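Local coordinates for serine protease inhibitor (Schistosoma haematobium, PDB 3STO), which belongs to the serpin family and probably inhibits serine proteases, at residues 281-286 and 384-389; 231-236 and 242-247; 192-197 and 251-256. All blocks are in the same frame, centred on the assembly; numbering follows the deposited sequence.

Interaction 1 (281-286 and 384-389)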
loop_
_atom_site.group_PDB
_atom_site.type_symbol
_atom_site.label_atom_id
_atom_site.label_comp_id
_atom_site.label_asym_id
_atom_site.label_seq_id
_atom_site.Cartn_x
_atom_site.Cartn_y
_atom_site.Cartn_z
ATOM N N GLU A 281 -15.126 3.353 -10.443
ATOM C CA GLU A 281 -16.523 3.493 -10.860
ATOM C C GLU A 281 -17.328 4.347 -9.905
ATOM O O GLU A 281 -18.275 4.999 -10.335
ATOM C CB GLU A 281 -17.210 2.122 -10.996
ATOM C CG GLU A 281 -16.623 1.254 -12.117
ATOM C CD GLU A 281 -17.351 -0.069 -12.303
ATOM O OE1 GLU A 281 -18.485 -0.189 -11.785
ATOM O OE2 GLU A 281 -16.794 -0.988 -12.967
ATOM N N TYR A 282 -16.964 4.318 -8.610
ATOM C CA TYR A 282 -17.603 5.158 -7.601
ATOM C C TYR A 282 -17.029 6.545 -7.654
ATOM O O TYR A 282 -17.764 7.520 -7.617
ATOM C CB TYR A 282 -17.487 4.559 -6.188
ATOM C CG TYR A 282 -18.356 3.355 -6.076
ATOM C CD1 TYR A 282 -17.961 2.147 -6.631
ATOM C CD2 TYR A 282 -19.602 3.437 -5.524
ATOM C CE1 TYR A 282 -18.781 1.015 -6.583
ATOM C CE2 TYR A 282 -20.440 2.327 -5.468
ATOM C CZ TYR A 282 -20.026 1.110 -6.001
ATOM O OH TYR A 282 -20.849 -0.005 -5.947
ATOM N N VAL A 283 -15.710 6.642 -7.742
ATOM C CA VAL A 283 -15.079 7.951 -7.777
ATOM C C VAL A 283 -15.540 8.779 -8.988
ATOM O O VAL A 283 -15.742 9.999 -8.868
ATOM C CB VAL A 283 -13.537 7.827 -7.653
ATOM C CG1 VAL A 283 -12.841 9.188 -7.775
ATOM C CG2 VAL A 283 -13.177 7.195 -6.315
ATOM N N LYS A 284 -15.753 8.114 -10.133
ATOM C CA LYS A 284 -16.241 8.797 -11.332
ATOM C C LYS A 284 -17.623 9.418 -11.130
ATOM O O LYS A 284 -17.945 10.392 -11.786
ATOM C CB LYS A 284 -16.275 7.865 -12.550
ATOM N N ASN A 285 -18.437 8.871 -10.232
ATOM C CA ASN A 285 -19.793 9.388 -10.039
ATOM C C ASN A 285 -20.015 10.406 -8.912
ATOM O O ASN A 285 -21.147 10.801 -8.628
ATOM C CB ASN A 285 -20.812 8.237 -9.958
ATOM C CG ASN A 285 -20.947 7.489 -11.290
ATOM O OD1 ASN A 285 -20.726 8.058 -12.368
ATOM N ND2 ASN A 285 -21.297 6.212 -11.217
ATOM N N LEU A 286 -18.945 10.858 -8.283
ATOM C CA LEU A 286 -19.099 11.873 -7.252
ATOM C C LEU A 286 -19.351 13.272 -7.877
ATOM O O LEU A 286 -18.847 13.564 -8.944
ATOM C CB LEU A 286 -17.842 11.882 -6.369
ATOM C CG LEU A 286 -17.411 10.531 -5.806
ATOM C CD1 LEU A 286 -16.135 10.644 -5.003
ATOM C CD2 LEU A 286 -18.544 9.935 -4.975
ATOM N N PHE A 384 -8.941 5.517 1.221
ATOM C CA PHE A 384 -7.958 5.205 0.202
ATOM C C PHE A 384 -7.145 6.428 -0.136
ATOM O O PHE A 384 -7.646 7.546 -0.052
ATOM C CB PHE A 384 -8.668 4.795 -1.064
ATOM C CG PHE A 384 -9.593 3.613 -0.908
ATOM C CD1 PHE A 384 -9.104 2.299 -1.070
ATOM C CD2 PHE A 384 -10.937 3.806 -0.685
ATOM C CE1 PHE A 384 -9.931 1.206 -0.992
ATOM C CE2 PHE A 384 -11.805 2.713 -0.584
ATOM C CZ PHE A 384 -11.300 1.408 -0.750
ATOM N N ILE A 385 -5.879 6.235 -0.491
ATOM C CA ILE A 385 -5.229 7.242 -1.307
ATOM C C ILE A 385 -5.474 6.779 -2.733
ATOM O O ILE A 385 -5.065 5.695 -3.107
ATOM C CB ILE A 385 -3.774 7.344 -1.021
ATOM C CG1 ILE A 385 -3.574 7.799 0.418
ATOM C CG2 ILE A 385 -3.094 8.256 -2.066
ATOM C CD1 ILE A 385 -2.139 7.695 0.891
ATOM N N TYR A 386 -6.226 7.555 -3.501
ATOM C CA TYR A 386 -6.663 7.118 -4.816
ATOM C C TYR A 386 -5.826 7.840 -5.868
ATOM O O TYR A 386 -5.590 9.045 -5.752
ATOM C CB TYR A 386 -8.159 7.438 -4.990
ATOM C CG TYR A 386 -8.751 7.137 -6.351
ATOM C CD1 TYR A 386 -8.954 5.831 -6.772
ATOM C CD2 TYR A 386 -9.111 8.165 -7.219
ATOM C CE1 TYR A 386 -9.502 5.547 -8.009
ATOM C CE2 TYR A 386 -9.658 7.894 -8.468
ATOM C CZ TYR A 386 -9.845 6.571 -8.864
ATOM O OH TYR A 386 -10.398 6.274 -10.099
ATOM N N ASP A 387 -5.380 7.092 -6.882
ATOM C CA ASP A 387 -4.568 7.636 -7.980
ATOM C C ASP A 387 -5.423 7.912 -9.219
ATOM O O ASP A 387 -5.989 6.990 -9.806
ATOM C CB ASP A 387 -3.436 6.678 -8.306
ATOM C CG ASP A 387 -2.454 7.248 -9.324
ATOM O OD1 ASP A 387 -2.860 7.987 -10.260
ATOM O OD2 ASP A 387 -1.261 6.931 -9.188
ATOM N N GLN A 388 -5.519 9.181 -9.624
ATOM C CA GLN A 388 -6.525 9.576 -10.621
ATOM C C GLN A 388 -6.070 9.277 -12.020
ATOM O O GLN A 388 -6.863 9.247 -12.955
ATOM C CB GLN A 388 -6.931 11.050 -10.490
ATOM C CG GLN A 388 -7.420 11.390 -9.109
ATOM C CD GLN A 388 -8.729 12.135 -9.116
ATOM O OE1 GLN A 388 -9.751 11.665 -9.658
ATOM N NE2 GLN A 388 -8.714 13.312 -8.525
ATOM N N GLN A 389 -4.783 9.027 -12.157
ATOM C CA GLN A 389 -4.254 8.642 -13.446
ATOM C C GLN A 389 -4.339 7.119 -13.635
ATOM O O GLN A 389 -4.919 6.630 -14.609
ATOM C CB GLN A 389 -2.835 9.171 -13.574
ATOM C CG GLN A 389 -2.224 8.939 -14.918
ATOM C CD GLN A 389 -0.864 9.508 -14.958
ATOM O OE1 GLN A 389 -0.670 10.691 -14.604
ATOM N NE2 GLN A 389 0.124 8.670 -15.324
#
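Val283 and Tyr386 mark the closest approach of the two backbones, with their CA atoms 9.0 Å apart. Val283 belongs to the short helix 279-283, and a type I turn runs from Val283 to Leu286. Tyr386 lies near the end of strand 381-387. The main chains stay well apart, and side chains bridge the gap.

The valine and the tyrosine reach for each other from opposite directions. CG2 of Val283 sits over the centre of the Tyr386 ring, 4.1 Å from the centroid and only 6° off the ring normal. This is a CH-pi contact. The other methyl, CG1, sits on the same face, out over the CD2-CE2 rim, 3.5 Å from Tyr386 CE2. The tyrosine CG is anti to its own nitrogen (chi1 176°), which sends the ring out from the strand toward the helix, and chi2 of 71° presents one face to the valine. Gln388 contributes at the margin. Its OE1 lies in the plane of the Tyr386 ring at the edge and 4.4 Å from Val283 CG1.

The strand ends in an Asx turn. Gln389 N donates to Asp387 OD1 at 2.9 Å. That same oxygen accepts from Leu390 N and forms a salt bridge with Arg252 NE, so three partners grip OD1. Leu279 and Ser280 of the helix also touch Tyr386, and its backbone bonds to Thr254 of strand 253-260. The arrangement is plain helix-on-sheet packing, with a short helix laid on the sheet B strands of the serpin fold.

Interaction 2 (231-236 and 242-247)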
loop_
_atom_site.group_PDB
_atom_site.type_symbol
_atom_site.label_atom_id
_atom_site.label_comp_id
_atom_site.label_asym_id
_atom_site.label_seq_id
_atom_site.Cartn_x
_atom_site.Cartn_y
_atom_site.Cartn_z
HETATM N N MSE A 231 -16.216 19.846 -2.207
HETATM C CA MSE A 231 -15.520 18.617 -2.560
HETATM C C MSE A 231 -16.439 17.662 -3.280
HETATM O O MSE A 231 -17.652 17.869 -3.327
HETATM C CB MSE A 231 -14.824 17.972 -1.349
HETATM C CG MSE A 231 -15.704 17.657 -0.140
HETATM SE SE MSE A 231 -14.675 17.260 1.564
HETATM C CE MSE A 231 -14.752 19.059 2.433
ATOM N N LYS A 232 -15.848 16.636 -3.869
ATOM C CA LYS A 232 -16.613 15.612 -4.570
ATOM C C LYS A 232 -17.271 14.673 -3.568
ATOM O O LYS A 232 -16.662 14.255 -2.586
ATOM C CB LYS A 232 -15.702 14.844 -5.515
ATOM C CG LYS A 232 -15.391 15.596 -6.778
ATOM C CD LYS A 232 -16.492 15.383 -7.781
ATOM C CE LYS A 232 -16.096 15.958 -9.106
ATOM N NZ LYS A 232 -14.796 15.338 -9.429
ATOM N N TYR A 233 -18.530 14.365 -3.806
ATOM C CA TYR A 233 -19.310 13.663 -2.815
ATOM C C TYR A 233 -20.370 12.838 -3.509
ATOM O O TYR A 233 -20.836 13.187 -4.590
ATOM C CB TYR A 233 -19.979 14.673 -1.854
ATOM C CG TYR A 233 -21.109 14.066 -1.068
ATOM C CD1 TYR A 233 -22.420 14.091 -1.565
ATOM C CD2 TYR A 233 -20.867 13.409 0.145
ATOM C CE1 TYR A 233 -23.480 13.511 -0.859
ATOM C CE2 TYR A 233 -21.921 12.815 0.863
ATOM C CZ TYR A 233 -23.218 12.860 0.360
ATOM O OH TYR A 233 -24.249 12.271 1.074
ATOM N N GLY A 234 -20.762 11.739 -2.887
ATOM C CA GLY A 234 -21.835 10.939 -3.430
ATOM C C GLY A 234 -22.415 10.068 -2.339
ATOM O O GLY A 234 -21.673 9.606 -1.458
ATOM N N LYS A 235 -23.728 9.824 -2.417
ATOM C CA LYS A 235 -24.428 8.921 -1.509
ATOM C C LYS A 235 -24.915 7.680 -2.229
ATOM O O LYS A 235 -25.590 7.777 -3.244
ATOM C CB LYS A 235 -25.615 9.630 -0.888
ATOM C CG LYS A 235 -26.414 8.785 0.071
ATOM C CD LYS A 235 -26.972 9.672 1.222
ATOM C CE LYS A 235 -28.497 9.757 1.198
ATOM N NZ LYS A 235 -29.045 10.894 2.021
ATOM N N PHE A 236 -24.576 6.508 -1.700
ATOM C CA PHE A 236 -24.905 5.269 -2.373
ATOM C C PHE A 236 -25.788 4.437 -1.461
ATOM O O PHE A 236 -25.331 3.545 -0.756
ATOM C CB PHE A 236 -23.622 4.556 -2.806
ATOM C CG PHE A 236 -22.747 5.408 -3.707
ATOM C CD1 PHE A 236 -21.846 6.323 -3.168
ATOM C CD2 PHE A 236 -22.859 5.323 -5.090
ATOM C CE1 PHE A 236 -21.074 7.116 -3.975
ATOM C CE2 PHE A 236 -22.063 6.099 -5.916
ATOM C CZ PHE A 236 -21.168 7.005 -5.351
ATOM N N GLU A 242 -21.634 6.511 1.831
ATOM C CA GLU A 242 -21.452 7.766 1.124
ATOM C C GLU A 242 -19.960 8.012 1.047
ATOM O O GLU A 242 -19.212 7.486 1.862
ATOM C CB GLU A 242 -22.205 8.949 1.810
ATOM C CG GLU A 242 -21.919 9.158 3.320
ATOM C CD GLU A 242 -22.865 10.201 4.026
ATOM O OE1 GLU A 242 -23.618 10.946 3.347
ATOM O OE2 GLU A 242 -22.851 10.296 5.281
ATOM N N ILE A 243 -19.535 8.833 0.089
ATOM C CA ILE A 243 -18.129 9.009 -0.182
ATOM C C ILE A 243 -17.794 10.472 -0.432
ATOM O O ILE A 243 -18.561 11.167 -1.089
ATOM C CB ILE A 243 -17.739 8.158 -1.453
ATOM C CG1 ILE A 243 -17.967 6.668 -1.201
ATOM C CG2 ILE A 243 -16.293 8.427 -1.916
ATOM C CD1 ILE A 243 -17.578 5.786 -2.358
ATOM N N VAL A 244 -16.650 10.927 0.084
ATOM C CA VAL A 244 -16.070 12.195 -0.302
ATOM C C VAL A 244 -14.687 11.943 -0.810
ATOM O O VAL A 244 -14.051 10.969 -0.427
ATOM C CB VAL A 244 -15.960 13.295 0.851
ATOM C CG1 VAL A 244 -17.322 13.841 1.209
ATOM C CG2 VAL A 244 -15.215 12.766 2.074
ATOM N N SER A 245 -14.227 12.839 -1.677
ATOM C CA SER A 245 -12.864 12.806 -2.201
ATOM C C SER A 245 -12.206 14.124 -1.857
ATOM O O SER A 245 -12.701 15.177 -2.223
ATOM C CB SER A 245 -12.896 12.625 -3.696
ATOM O OG SER A 245 -11.646 12.181 -4.120
ATOM N N LYS A 246 -11.115 14.074 -1.114
ATOM C CA LYS A 246 -10.469 15.293 -0.684
ATOM C C LYS A 246 -9.082 15.312 -1.306
ATOM O O LYS A 246 -8.204 14.554 -0.917
ATOM C CB LYS A 246 -10.367 15.368 0.832
ATOM C CG LYS A 246 -9.627 16.596 1.317
ATOM C CD LYS A 246 -9.705 16.777 2.838
ATOM C CE LYS A 246 -8.931 18.030 3.298
ATOM N NZ LYS A 246 -9.343 19.238 2.552
ATOM N N PRO A 247 -8.882 16.200 -2.278
ATOM C CA PRO A 247 -7.642 16.198 -3.059
ATOM C C PRO A 247 -6.397 16.593 -2.264
ATOM O O PRO A 247 -6.404 17.435 -1.366
ATOM C CB PRO A 247 -7.913 17.241 -4.165
ATOM C CG PRO A 247 -9.367 17.651 -4.017
ATOM C CD PRO A 247 -9.765 17.330 -2.610
#
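Tyr233 and Val244 face each other as a non-hydrogen-bonded pair of an antiparallel hairpin. Beside them, Gly234 and Ile243 exchange two backbone bonds, Gly234 N to Ile243 O at 2.9 Å and Ile243 N to Gly234 O at 2.7 Å.

On the face carrying Tyr233, the ring leans along the partner strand. Val244 CG1 fits against the ring edge, 3.7 Å from Tyr233 CD2. On this face too, the selenium of Met231, a selenomethionine, packs 4.2 Å from Val244 CB. Farther out, Tyr233 OH donates to Glu242 OE1 at 2.7 Å, and the ring and carboxylate planes stand 63° apart. Glu242 CG fits between its own nitrogen and carbonyl carbon (chi1 53°), and the rest of its chain extends to the hydroxyl.

The other face has its hollow at Gly234. The Phe236 ring fills it, lying over the glycine with CE1 3.9 Å from Gly234 CA. The same CE1 rests 4.1 Å from Ile243 CD1.

Strand 253-260 pairs with 241-247 along the edge away from 218-236, where Ser245 OG bonds to Thr254 OG1. Strand 287-305 pairs with 218-236, Phe375 of strand 373-376 packs on Tyr233, Glu242 and Val244, and Tyr282 of helix 279-283 meets Phe236 edge-to-face.

Interaction 3 (192-197 and 251-256)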
loop_
_atom_site.group_PDB
_atom_site.type_symbol
_atom_site.label_atom_id
_atom_site.label_comp_id
_atom_site.label_asym_id
_atom_site.label_seq_id
_atom_site.Cartn_x
_atom_site.Cartn_y
_atom_site.Cartn_z
ATOM N N PHE A 192 6.266 1.661 1.553
ATOM C CA PHE A 192 5.602 2.562 0.616
ATOM C C PHE A 192 5.228 3.857 1.306
ATOM O O PHE A 192 4.290 3.914 2.110
ATOM C CB PHE A 192 4.371 1.910 0.018
ATOM C CG PHE A 192 3.952 2.493 -1.302
ATOM C CD1 PHE A 192 3.037 3.552 -1.353
ATOM C CD2 PHE A 192 4.449 1.959 -2.498
ATOM C CE1 PHE A 192 2.640 4.069 -2.588
ATOM C CE2 PHE A 192 4.052 2.457 -3.733
ATOM C CZ PHE A 192 3.147 3.511 -3.790
ATOM N N TYR A 193 5.987 4.891 0.981
ATOM C CA TYR A 193 5.847 6.170 1.657
ATOM C C TYR A 193 5.161 7.183 0.736
ATOM O O TYR A 193 5.674 7.535 -0.336
ATOM C CB TYR A 193 7.231 6.668 2.102
ATOM C CG TYR A 193 7.257 7.836 3.064
ATOM C CD1 TYR A 193 6.800 7.706 4.359
ATOM C CD2 TYR A 193 7.788 9.063 2.680
ATOM C CE1 TYR A 193 6.857 8.780 5.253
ATOM C CE2 TYR A 193 7.849 10.141 3.553
ATOM C CZ TYR A 193 7.390 9.994 4.841
ATOM O OH TYR A 193 7.453 11.069 5.711
ATOM N N PHE A 194 3.996 7.634 1.179
ATOM C CA PHE A 194 3.271 8.696 0.528
ATOM C C PHE A 194 3.286 9.945 1.408
ATOM O O PHE A 194 3.084 9.863 2.603
ATOM C CB PHE A 194 1.830 8.253 0.259
ATOM C CG PHE A 194 1.033 9.255 -0.504
ATOM C CD1 PHE A 194 0.472 10.357 0.143
ATOM C CD2 PHE A 194 0.864 9.120 -1.882
ATOM C CE1 PHE A 194 -0.282 11.306 -0.570
ATOM C CE2 PHE A 194 0.123 10.051 -2.605
ATOM C CZ PHE A 194 -0.449 11.154 -1.951
ATOM N N ARG A 195 3.504 11.105 0.806
ATOM C CA ARG A 195 3.525 12.355 1.551
ATOM C C ARG A 195 3.124 13.562 0.690
ATOM O O ARG A 195 3.705 13.820 -0.373
ATOM C CB ARG A 195 4.895 12.572 2.184
ATOM C CG ARG A 195 4.985 13.837 3.020
ATOM C CD ARG A 195 6.296 14.584 2.743
ATOM N NE ARG A 195 7.341 14.299 3.721
ATOM C CZ ARG A 195 8.642 14.425 3.474
ATOM N NH1 ARG A 195 9.044 14.812 2.269
ATOM N NH2 ARG A 195 9.542 14.152 4.419
ATOM N N ASP A 196 2.099 14.278 1.149
ATOM C CA ASP A 196 1.703 15.532 0.541
ATOM C C ASP A 196 0.789 16.364 1.458
ATOM O O ASP A 196 0.121 15.832 2.319
ATOM C CB ASP A 196 1.027 15.282 -0.806
ATOM C CG ASP A 196 1.066 16.519 -1.730
ATOM O OD1 ASP A 196 1.704 17.529 -1.347
ATOM O OD2 ASP A 196 0.449 16.484 -2.823
ATOM N N PHE A 197 0.777 17.674 1.238
ATOM C CA PHE A 197 -0.169 18.595 1.859
ATOM C C PHE A 197 -1.531 18.429 1.217
ATOM O O PHE A 197 -1.625 17.975 0.061
ATOM C CB PHE A 197 0.298 20.039 1.643
ATOM C CG PHE A 197 1.516 20.411 2.433
ATOM C CD1 PHE A 197 1.610 20.103 3.778
ATOM C CD2 PHE A 197 2.585 21.029 1.827
ATOM C CE1 PHE A 197 2.742 20.420 4.509
ATOM C CE2 PHE A 197 3.715 21.359 2.555
ATOM C CZ PHE A 197 3.788 21.055 3.899
ATOM N N THR A 251 -2.762 17.158 -7.304
ATOM C CA THR A 251 -4.144 16.712 -7.364
ATOM C C THR A 251 -4.394 15.444 -8.168
ATOM O O THR A 251 -5.548 15.040 -8.371
ATOM C CB THR A 251 -5.086 17.830 -7.807
ATOM O OG1 THR A 251 -4.858 18.131 -9.190
ATOM C CG2 THR A 251 -4.880 19.072 -6.918
ATOM N N ARG A 252 -3.320 14.810 -8.623
ATOM C CA ARG A 252 -3.431 13.466 -9.171
ATOM C C ARG A 252 -3.875 12.470 -8.047
ATOM O O ARG A 252 -4.536 11.463 -8.285
ATOM C CB ARG A 252 -2.076 13.056 -9.773
ATOM C CG ARG A 252 -1.862 11.557 -9.774
ATOM C CD ARG A 252 -0.661 11.158 -10.585
ATOM N NE ARG A 252 -0.603 9.707 -10.741
ATOM C CZ ARG A 252 0.400 9.067 -11.332
ATOM N NH1 ARG A 252 1.431 9.752 -11.811
ATOM N NH2 ARG A 252 0.375 7.748 -11.441
ATOM N N PHE A 253 -3.486 12.771 -6.821
ATOM C CA PHE A 253 -3.825 11.954 -5.682
ATOM C C PHE A 253 -4.932 12.609 -4.849
ATOM O O PHE A 253 -4.947 13.829 -4.653
ATOM C CB PHE A 253 -2.566 11.717 -4.840
ATOM C CG PHE A 253 -1.457 11.079 -5.621
ATOM C CD1 PHE A 253 -1.568 9.743 -6.035
ATOM C CD2 PHE A 253 -0.312 11.805 -5.969
ATOM C CE1 PHE A 253 -0.549 9.145 -6.787
ATOM C CE2 PHE A 253 0.685 11.219 -6.694
ATOM C CZ PHE A 253 0.561 9.886 -7.124
ATOM N N THR A 254 -5.862 11.779 -4.374
ATOM C CA THR A 254 -6.951 12.242 -3.522
ATOM C C THR A 254 -7.213 11.259 -2.385
ATOM O O THR A 254 -6.925 10.068 -2.505
ATOM C CB THR A 254 -8.224 12.502 -4.344
ATOM O OG1 THR A 254 -9.206 13.069 -3.499
ATOM C CG2 THR A 254 -8.779 11.229 -4.960
ATOM N N PHE A 255 -7.692 11.773 -1.257
ATOM C CA PHE A 255 -8.021 10.934 -0.122
ATOM C C PHE A 255 -9.498 10.642 -0.157
ATOM O O PHE A 255 -10.291 11.557 -0.046
ATOM C CB PHE A 255 -7.673 11.651 1.164
ATOM C CG PHE A 255 -7.826 10.815 2.387
ATOM C CD1 PHE A 255 -7.005 9.696 2.595
ATOM C CD2 PHE A 255 -8.711 11.197 3.383
ATOM C CE1 PHE A 255 -7.106 8.920 3.783
ATOM C CE2 PHE A 255 -8.835 10.436 4.569
ATOM C CZ PHE A 255 -8.018 9.289 4.755
ATOM N N VAL A 256 -9.855 9.377 -0.362
ATOM C CA VAL A 256 -11.235 8.955 -0.498
ATOM C C VAL A 256 -11.697 8.321 0.813
ATOM O O VAL A 256 -11.059 7.393 1.291
ATOM C CB VAL A 256 -11.387 7.990 -1.679
ATOM C CG1 VAL A 256 -12.828 7.408 -1.749
ATOM C CG2 VAL A 256 -10.999 8.713 -2.994
#
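Phe253 and Phe194 meet as a buried T-shaped pair, with Phe253 giving its face and Phe194 its edge. The planes stand at 86° and the centroids are 5.2 Å apart.

Phe253 can be followed outward from its backbone. CB touches the end of the other ring first, 3.6 Å from Phe194 CZ. CG comes next and lies 3.6 Å from Phe194 CE2, which is poised above the ring but off toward its rim. CD1 and CD2 straddle this atom, each 3.8 Å from Phe194 CE2. A chi1 of -57° puts CG anti to the carbonyl carbon, and a chi2 of -70° turns one face to Phe194. Farther out, CE1 packs against Asp387 OD2. The ring also touches Val114 and Ile394.

In the serpin fold this joins two sheets. Phe194 belongs to strand 186-197, a central strand of sheet A, and Phe253 to strand 253-260 of sheet B. The two rings are part of the hydrophobic layer between them.

The opposite face of Phe253 is covered by its own neighbour, Arg252, whose CG stands 3.8 Å above the ring centre. The guanidinium beyond is held by a salt bridge to Glu103 and by a hydrogen bond to Ser99.

Going from the N terminus, the first of the segments met is 192-197, on strand 186-197; its partner comes later. The chain then forms the hairpin of interaction 2, which closes over only five residues. Soon after, 251-256 arrives and closes interaction 3, a loop of 53 residues that contains the whole hairpin. Interaction 1 opens later, at 281-286, and closes after 97 residues at 384-389. It neither crosses nor encloses the other two. Strands 241-247, 253-260 and 381-387 lie side by side, so all three interactions share this sheet. Interaction 3 ties it to strand 186-197, interaction 1 to helix 279-283, and interaction 2 joins its strand to 218-236.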